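Leucine-rich repeat protein (PDB 4ECN) is of unknown function but, as an extracellular leucine-rich repeat protein, probably binds other proteins. Local coordinates at residues A[531-536]-A[558-563]; A[550-555]-A[575-580]; A[398-403]-A[732-737]. All coordinates share one frame; numbering follows the deposited sequence.

Contacts 1 and 2 belong to neighbouring turns of the same leucine-rich repeat stack, while contact 3 lies apart from both, its centre about 31 Å from that of contact 2 and about 37 Å from that of contact 1. Contact 2 is buried and mostly backbone: two adjacent parallel strands. Contact 1, partly buried, sets helix 530-542 against the loop that follows strand 552-554, with leucines inside and a salt bridge at the more exposed end. These two meet at M555, whose methyl touches both L533 and L560. Contact 3, also buried, joins segments 398-403 and 732-737, distant in sequence, by L400 packing and by S401 lying on R736, which pairs with D734 in its own segment.

Contact 1: residues A[531-536]-A[558-563]; sequences AQLKAD and NNLEEF
K534 NZ reaches E562 OE1 at 2.7 Å, a salt bridge that ties helix 530-542 to the loop after strand 552-554 in this leucine-rich repeat fold. The lysine approaches from above the carboxylate plane, 39° out of it. Its chain is fully extended, with CG anti to the backbone N (chi1 -172°), and this carries the aliphatic part obliquely across E562: CG lies 3.5 Å from E562 O, and CE packs near E562 CB. A water joins the same ammonium to the loop, accepting from K534 NZ at 3.1 Å and donating to F563 O at 3.0 Å. The other carboxylate oxygen, E562 OE2, is bridged to R586, so the glutamate sits between two cations, which would probably favour its charged form.

Next to these polar groups the contact turns apolar. L533 points at the loop and sends one branch, CD2, against N558 CB at 3.6 Å; the two side chains cross at about a right angle. N558 fits the asparagine of the repeat's NxL signature, with L560 as the leucine after it. Its amide is turned toward the preceding turn, OD1 accepting from N525 N and ND2 donating to I522 O, as in the asparagine ladder of such stacks. L533 CD2 also lies 3.9 Å from L560 CB. The other half of L560 goes to the helix backbone: its CD1 rests 3.6 Å from K534 N.

Contact 2: residues A[550-555]-A[575-580]; sequences IQIFYM and LGLLDC
Backbone hydrogen bonds between F553, M555, L577 and D579 join strands 552-554 and 577-579 in parallel, their directions only 6° apart. F553 N donates to L577 O and F553 O accepts from D579 N, after which D579 O takes M555 N at 2.9 Å. At the entry Q551 O serves two donors, both in its carbonyl plane: G576 N at 2.7 Å and L577 N at 3.0 Å. Along the same strand edge L578 CA makes a CA-H...O contact with F553 O.

The contacts of the Y554 ring lie on the face that carries I552, Y554, L577 and D579. L577 puts CD2 over one face of the Y554 ring, 3.9 Å from the centroid and 19° off the normal, a CH-pi contact. D579 OD2 comes to the edge of that ring, 3.7 Å from Y554 CD1. The tyrosine hydroxyl is bonded to R384 O, and its ring meets that of Y387.

Apolar pairs make up the rest. I552 CG2 touches L577 CD2 on the Y554 side. On the other face F553 and L578 lie side by side, CD2 of the ring 3.9 Å from L578 CD1. L575 reaches back to F553 with CD1, since its CG is anti to the backbone N (chi1 -173°). Past the strands, M555 SE lies 3.7 Å from C580 SG. F553 and M555 also pack on helix 530-542. One face mixes I552, Y554, L577 and D579; the other turns F553 and L578 to the hydrophobic interior beside that helix, as in successive strands of a leucine-rich repeat solenoid.

Contact 3: residues A[398-403]-A[732-737]; sequences LNLSDL and TIDLRF
S401 CB lies over one face of the R736 guanidinium, 3.2 Å from NE and 3.4 Å from CZ, while the backbone N of S401 turns to D734 OD2 in a weak hydrogen bond of 3.4 Å. Beside it L400 slides past D734 in the opposite direction: its CD2 packs on D734 CB at 3.7 Å and also on T732 CG2.

The aspartate and arginine hold each other. R736 NE donates to the syn lone pair of D734 OD1 at 3.1 Å, almost exactly in the guanidinium plane, and NH2 reaches OD2 in a weak bond of 3.3 Å. A bend at chi3 (-55°) folds the arginine back over its own strand to make this pairing. T732 and D734 sit at alternate positions of a leucine-rich repeat strand, on the side facing segment 398-403, with I733 pointing away from it. With a leucine in place of R736, the buried D734 carboxylate would probably lose its cationic mate and S401 CB its flat guanidinium cover.

Farther out, S401 is the N-cap of helix 402-409, its OG accepting from L404 N and bonded also to D759 OD2 of the next strand. T732 OG1 is held by N757 ND2 on that strand, and L400 is backed by I408 and I703.

Contact 1: residues A[531-536]-A[558-563]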
# COMPACT_ATOMS: atom_id res chain seq x y z
N ALA A 531 -12.02 -19.67 -16.20
CA ALA A 531 -13.23 -19.50 -16.99
C ALA A 531 -13.93 -18.20 -16.60
O ALA A 531 -14.33 -17.43 -17.49
CB ALA A 531 -14.16 -20.69 -16.78
N GLN A 532 -14.03 -17.93 -15.28
CA GLN A 532 -14.72 -16.77 -14.77
C GLN A 532 -13.99 -15.48 -15.14
O GLN A 532 -14.65 -14.52 -15.53
CB GLN A 532 -14.89 -16.87 -13.25
CG GLN A 532 -15.82 -15.83 -12.63
CD GLN A 532 -17.18 -15.74 -13.28
OE1 GLN A 532 -17.89 -16.73 -13.43
NE2 GLN A 532 -17.55 -14.52 -13.66
N LEU A 533 -12.67 -15.45 -15.05
CA LEU A 533 -11.91 -14.26 -15.38
C LEU A 533 -12.05 -13.92 -16.85
O LEU A 533 -12.23 -12.74 -17.16
CB LEU A 533 -10.44 -14.44 -15.01
CG LEU A 533 -9.59 -13.16 -14.99
CD1 LEU A 533 -10.20 -12.07 -14.10
CD2 LEU A 533 -8.16 -13.45 -14.56
N LYS A 534 -12.03 -14.93 -17.75
CA LYS A 534 -12.16 -14.74 -19.21
C LYS A 534 -13.54 -14.10 -19.49
O LYS A 534 -13.62 -13.14 -20.24
CB LYS A 534 -11.95 -16.07 -19.98
CG LYS A 534 -11.88 -15.92 -21.50
CD LYS A 534 -11.78 -17.25 -22.22
CE LYS A 534 -11.73 -17.07 -23.72
NZ LYS A 534 -11.74 -18.37 -24.45
N ALA A 535 -14.58 -14.59 -18.83
CA ALA A 535 -15.92 -14.04 -18.92
C ALA A 535 -15.97 -12.58 -18.47
O ALA A 535 -16.49 -11.72 -19.18
CB ALA A 535 -16.87 -14.87 -18.07
N ASP A 536 -15.40 -12.30 -17.28
CA ASP A 536 -15.39 -10.97 -16.68
C ASP A 536 -14.65 -9.97 -17.57
O ASP A 536 -15.18 -8.87 -17.80
CB ASP A 536 -14.77 -11.02 -15.28
CG ASP A 536 -15.70 -11.52 -14.17
OD1 ASP A 536 -16.95 -11.48 -14.36
OD2 ASP A 536 -15.18 -11.86 -13.08
N ASN A 558 -3.21 -13.71 -11.36
CA ASN A 558 -4.54 -14.26 -11.49
C ASN A 558 -4.48 -15.61 -12.19
O ASN A 558 -3.42 -16.23 -12.19
CB ASN A 558 -5.45 -13.29 -12.20
CG ASN A 558 -5.99 -12.24 -11.29
OD1 ASN A 558 -6.43 -12.53 -10.18
ND2 ASN A 558 -6.02 -11.01 -11.77
N ASN A 559 -5.62 -16.11 -12.70
CA ASN A 559 -5.72 -17.46 -13.23
C ASN A 559 -6.09 -17.55 -14.71
O ASN A 559 -6.40 -18.66 -15.18
CB ASN A 559 -6.79 -18.24 -12.44
CG ASN A 559 -6.44 -18.51 -11.00
OD1 ASN A 559 -5.26 -18.68 -10.62
ND2 ASN A 559 -7.46 -18.58 -10.15
N LEU A 560 -6.02 -16.43 -15.45
CA LEU A 560 -6.38 -16.45 -16.87
C LEU A 560 -5.55 -17.48 -17.68
O LEU A 560 -4.33 -17.52 -17.56
CB LEU A 560 -6.20 -15.06 -17.50
CG LEU A 560 -6.98 -14.87 -18.78
CD1 LEU A 560 -8.46 -14.77 -18.49
CD2 LEU A 560 -6.47 -13.70 -19.56
N GLU A 561 -6.23 -18.32 -18.47
CA GLU A 561 -5.55 -19.30 -19.33
C GLU A 561 -5.66 -18.87 -20.83
O GLU A 561 -4.75 -19.14 -21.62
CB GLU A 561 -6.12 -20.72 -19.12
CG GLU A 561 -5.77 -21.32 -17.76
CD GLU A 561 -6.37 -22.67 -17.39
OE1 GLU A 561 -6.82 -23.42 -18.29
OE2 GLU A 561 -6.36 -22.99 -16.18
N GLU A 562 -6.77 -18.18 -21.18
CA GLU A 562 -7.09 -17.69 -22.53
C GLU A 562 -7.53 -16.21 -22.54
O GLU A 562 -8.37 -15.82 -21.73
CB GLU A 562 -8.24 -18.53 -23.15
CG GLU A 562 -7.94 -20.00 -23.39
CD GLU A 562 -9.16 -20.87 -23.68
OE1 GLU A 562 -10.04 -20.46 -24.47
OE2 GLU A 562 -9.20 -21.99 -23.13
N PHE A 563 -7.05 -15.43 -23.52
CA PHE A 563 -7.49 -14.06 -23.72
C PHE A 563 -8.87 -14.04 -24.35
O PHE A 563 -9.14 -14.87 -25.21
CB PHE A 563 -6.51 -13.30 -24.63
CG PHE A 563 -5.43 -12.48 -23.95
CD1 PHE A 563 -4.75 -12.97 -22.84
CD2 PHE A 563 -5.02 -11.27 -24.49
CE1 PHE A 563 -3.76 -12.22 -22.22
CE2 PHE A 563 -4.00 -10.53 -23.88
CZ PHE A 563 -3.39 -11.00 -22.74
O HOH W 1 -10.42 -17.05 -26.88

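Contact 2: residues A[550-555]-A[575-580]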
# COMPACT_ATOMS: atom_id res chain seq x y z
N ILE A 550 -11.53 2.31 -20.61
CA ILE A 550 -10.40 1.74 -19.87
C ILE A 550 -9.12 2.12 -20.58
O ILE A 550 -9.04 1.98 -21.81
CB ILE A 550 -10.51 0.18 -19.66
CG1 ILE A 550 -11.88 -0.28 -19.07
CG2 ILE A 550 -9.31 -0.42 -18.87
CD1 ILE A 550 -12.10 -0.06 -17.59
N GLN A 551 -8.14 2.62 -19.80
CA GLN A 551 -6.81 3.06 -20.21
C GLN A 551 -5.71 2.22 -19.55
O GLN A 551 -4.70 1.89 -20.19
CB GLN A 551 -6.62 4.55 -19.84
CG GLN A 551 -7.49 5.53 -20.65
CD GLN A 551 -7.44 6.95 -20.14
OE1 GLN A 551 -6.45 7.41 -19.53
NE2 GLN A 551 -8.51 7.69 -20.38
N ILE A 552 -5.91 1.87 -18.25
CA ILE A 552 -4.97 1.07 -17.46
C ILE A 552 -5.67 -0.16 -16.94
O ILE A 552 -6.70 -0.06 -16.26
CB ILE A 552 -4.38 1.91 -16.30
CG1 ILE A 552 -3.59 3.14 -16.84
CG2 ILE A 552 -3.52 1.07 -15.35
CD1 ILE A 552 -3.50 4.24 -15.92
N PHE A 553 -5.11 -1.32 -17.23
CA PHE A 553 -5.68 -2.55 -16.73
C PHE A 553 -4.56 -3.44 -16.12
O PHE A 553 -3.68 -3.92 -16.83
CB PHE A 553 -6.46 -3.26 -17.84
CG PHE A 553 -7.27 -4.46 -17.42
CD1 PHE A 553 -7.98 -4.45 -16.22
CD2 PHE A 553 -7.41 -5.55 -18.26
CE1 PHE A 553 -8.74 -5.55 -15.83
CE2 PHE A 553 -8.18 -6.65 -17.88
CZ PHE A 553 -8.84 -6.65 -16.67
N TYR A 554 -4.57 -3.57 -14.78
CA TYR A 554 -3.69 -4.44 -14.01
C TYR A 554 -4.45 -5.69 -13.63
O TYR A 554 -5.42 -5.59 -12.88
CB TYR A 554 -3.18 -3.76 -12.73
CG TYR A 554 -2.24 -2.59 -12.89
CD1 TYR A 554 -0.89 -2.79 -13.19
CD2 TYR A 554 -2.65 -1.30 -12.56
CE1 TYR A 554 0.01 -1.73 -13.23
CE2 TYR A 554 -1.75 -0.23 -12.60
CZ TYR A 554 -0.43 -0.45 -12.96
OH TYR A 554 0.46 0.59 -13.00
N MSE A 555 -4.07 -6.85 -14.15
CA MSE A 555 -4.75 -8.09 -13.79
C MSE A 555 -3.72 -9.24 -13.59
O MSE A 555 -4.00 -10.40 -13.87
CB MSE A 555 -5.82 -8.48 -14.82
CG MSE A 555 -5.32 -8.48 -16.25
SE MSE A 555 -6.38 -9.68 -17.31
CE MSE A 555 -5.68 -11.38 -16.64
N LEU A 575 -6.99 1.70 -24.49
CA LEU A 575 -6.08 0.98 -23.60
C LEU A 575 -4.64 1.42 -23.86
O LEU A 575 -4.27 1.65 -25.02
CB LEU A 575 -6.25 -0.54 -23.78
CG LEU A 575 -5.50 -1.45 -22.79
CD1 LEU A 575 -6.11 -1.40 -21.39
CD2 LEU A 575 -5.51 -2.88 -23.27
N GLY A 576 -3.87 1.56 -22.77
CA GLY A 576 -2.49 2.02 -22.77
C GLY A 576 -1.56 1.24 -21.87
O GLY A 576 -0.34 1.29 -22.06
N LEU A 577 -2.11 0.50 -20.88
CA LEU A 577 -1.31 -0.34 -19.97
C LEU A 577 -1.99 -1.66 -19.78
O LEU A 577 -3.18 -1.69 -19.47
CB LEU A 577 -1.05 0.33 -18.60
CG LEU A 577 -0.20 -0.44 -17.58
CD1 LEU A 577 0.54 0.50 -16.68
CD2 LEU A 577 -1.02 -1.44 -16.76
N LEU A 578 -1.23 -2.75 -19.90
CA LEU A 578 -1.76 -4.09 -19.68
C LEU A 578 -0.73 -4.93 -18.95
O LEU A 578 0.38 -5.09 -19.44
CB LEU A 578 -2.17 -4.74 -21.00
CG LEU A 578 -2.70 -6.15 -20.89
CD1 LEU A 578 -4.08 -6.16 -20.25
CD2 LEU A 578 -2.75 -6.79 -22.24
N ASP A 579 -1.12 -5.45 -17.77
CA ASP A 579 -0.36 -6.32 -16.89
C ASP A 579 -1.07 -7.66 -16.77
O ASP A 579 -2.17 -7.71 -16.21
CB ASP A 579 -0.18 -5.67 -15.50
CG ASP A 579 0.03 -6.63 -14.33
OD1 ASP A 579 0.85 -7.54 -14.47
OD2 ASP A 579 -0.62 -6.45 -13.28
N CYS A 580 -0.46 -8.74 -17.28
CA CYS A 580 -0.96 -10.11 -17.20
C CYS A 580 0.10 -11.02 -16.65
O CYS A 580 0.13 -12.21 -16.98
CB CYS A 580 -1.41 -10.59 -18.57
SG CYS A 580 -3.07 -10.06 -18.99

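Contact 3: residues A[398-403]-A[732-737]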
# COMPACT_ATOMS: atom_id res chain seq x y z
N LEU A 398 20.24 -5.34 -15.28
CA LEU A 398 20.40 -6.22 -14.12
C LEU A 398 20.48 -7.71 -14.56
O LEU A 398 20.64 -8.59 -13.71
CB LEU A 398 19.25 -6.04 -13.09
CG LEU A 398 19.10 -4.69 -12.37
CD1 LEU A 398 17.73 -4.55 -11.79
CD2 LEU A 398 20.17 -4.51 -11.32
N ASN A 399 20.32 -7.97 -15.88
CA ASN A 399 20.41 -9.29 -16.52
C ASN A 399 21.85 -9.51 -17.07
O ASN A 399 22.19 -10.61 -17.55
CB ASN A 399 19.36 -9.43 -17.64
CG ASN A 399 17.90 -9.27 -17.20
OD1 ASN A 399 17.09 -8.72 -17.94
ND2 ASN A 399 17.51 -9.74 -16.02
N LEU A 400 22.69 -8.46 -17.00
CA LEU A 400 24.10 -8.52 -17.38
C LEU A 400 24.88 -9.10 -16.25
O LEU A 400 24.41 -9.10 -15.11
CB LEU A 400 24.63 -7.12 -17.73
CG LEU A 400 24.05 -6.40 -18.96
CD1 LEU A 400 24.41 -4.94 -18.93
CD2 LEU A 400 24.60 -6.98 -20.24
N SER A 401 26.10 -9.56 -16.54
CA SER A 401 27.01 -10.09 -15.53
C SER A 401 27.45 -9.00 -14.58
O SER A 401 27.43 -7.82 -14.97
CB SER A 401 28.24 -10.71 -16.19
OG SER A 401 29.01 -9.74 -16.88
N ASP A 402 27.94 -9.40 -13.39
CA ASP A 402 28.44 -8.44 -12.41
C ASP A 402 29.56 -7.63 -13.04
O ASP A 402 29.49 -6.41 -12.94
CB ASP A 402 28.88 -9.10 -11.11
CG ASP A 402 27.72 -9.63 -10.26
OD1 ASP A 402 26.64 -9.95 -10.85
OD2 ASP A 402 27.90 -9.76 -9.03
N LEU A 403 30.48 -8.25 -13.82
CA LEU A 403 31.53 -7.53 -14.55
C LEU A 403 30.98 -6.38 -15.41
O LEU A 403 31.48 -5.25 -15.30
CB LEU A 403 32.30 -8.51 -15.47
CG LEU A 403 33.12 -7.91 -16.65
CD1 LEU A 403 34.29 -7.07 -16.19
CD2 LEU A 403 33.60 -8.99 -17.58
N THR A 732 27.62 -2.78 -25.51
CA THR A 732 27.64 -3.85 -24.50
C THR A 732 27.17 -5.18 -25.12
O THR A 732 26.14 -5.22 -25.80
CB THR A 732 26.77 -3.47 -23.30
OG1 THR A 732 27.00 -2.11 -22.91
CG2 THR A 732 26.90 -4.45 -22.17
N ILE A 733 27.94 -6.26 -24.89
CA ILE A 733 27.59 -7.60 -25.41
C ILE A 733 27.78 -8.65 -24.28
O ILE A 733 28.91 -8.84 -23.82
CB ILE A 733 28.41 -7.99 -26.68
CG1 ILE A 733 28.40 -6.90 -27.77
CG2 ILE A 733 27.90 -9.29 -27.23
CD1 ILE A 733 29.37 -7.15 -28.92
N ASP A 734 26.69 -9.33 -23.85
CA ASP A 734 26.77 -10.38 -22.83
C ASP A 734 26.54 -11.75 -23.50
O ASP A 734 25.43 -12.07 -23.94
CB ASP A 734 25.78 -10.15 -21.66
CG ASP A 734 25.99 -11.03 -20.44
OD1 ASP A 734 26.93 -11.86 -20.46
OD2 ASP A 734 25.21 -10.91 -19.48
N LEU A 735 27.61 -12.52 -23.65
CA LEU A 735 27.56 -13.80 -24.34
C LEU A 735 27.98 -14.93 -23.44
O LEU A 735 28.22 -16.02 -23.94
CB LEU A 735 28.44 -13.76 -25.60
CG LEU A 735 27.80 -13.06 -26.83
CD1 LEU A 735 28.83 -12.70 -27.82
CD2 LEU A 735 26.76 -13.95 -27.50
N ARG A 736 27.94 -14.72 -22.11
CA ARG A 736 28.25 -15.77 -21.13
C ARG A 736 27.35 -16.96 -21.23
O ARG A 736 26.19 -16.80 -21.59
CB ARG A 736 28.12 -15.26 -19.70
CG ARG A 736 29.18 -14.33 -19.20
CD ARG A 736 28.79 -13.95 -17.81
NE ARG A 736 27.43 -13.40 -17.81
CZ ARG A 736 26.53 -13.62 -16.86
NH1 ARG A 736 26.84 -14.36 -15.80
NH2 ARG A 736 25.32 -13.07 -16.95
N PHE A 737 27.85 -18.14 -20.85
CA PHE A 737 27.09 -19.39 -20.82
C PHE A 737 26.53 -19.73 -22.20
O PHE A 737 25.33 -19.84 -22.40
CB PHE A 737 25.97 -19.37 -19.77
CG PHE A 737 26.51 -19.22 -18.37
CD1 PHE A 737 27.03 -20.32 -17.69
CD2 PHE A 737 26.53 -17.98 -17.74
CE1 PHE A 737 27.56 -20.18 -16.40
CE2 PHE A 737 27.04 -17.85 -16.45
CZ PHE A 737 27.56 -18.95 -15.79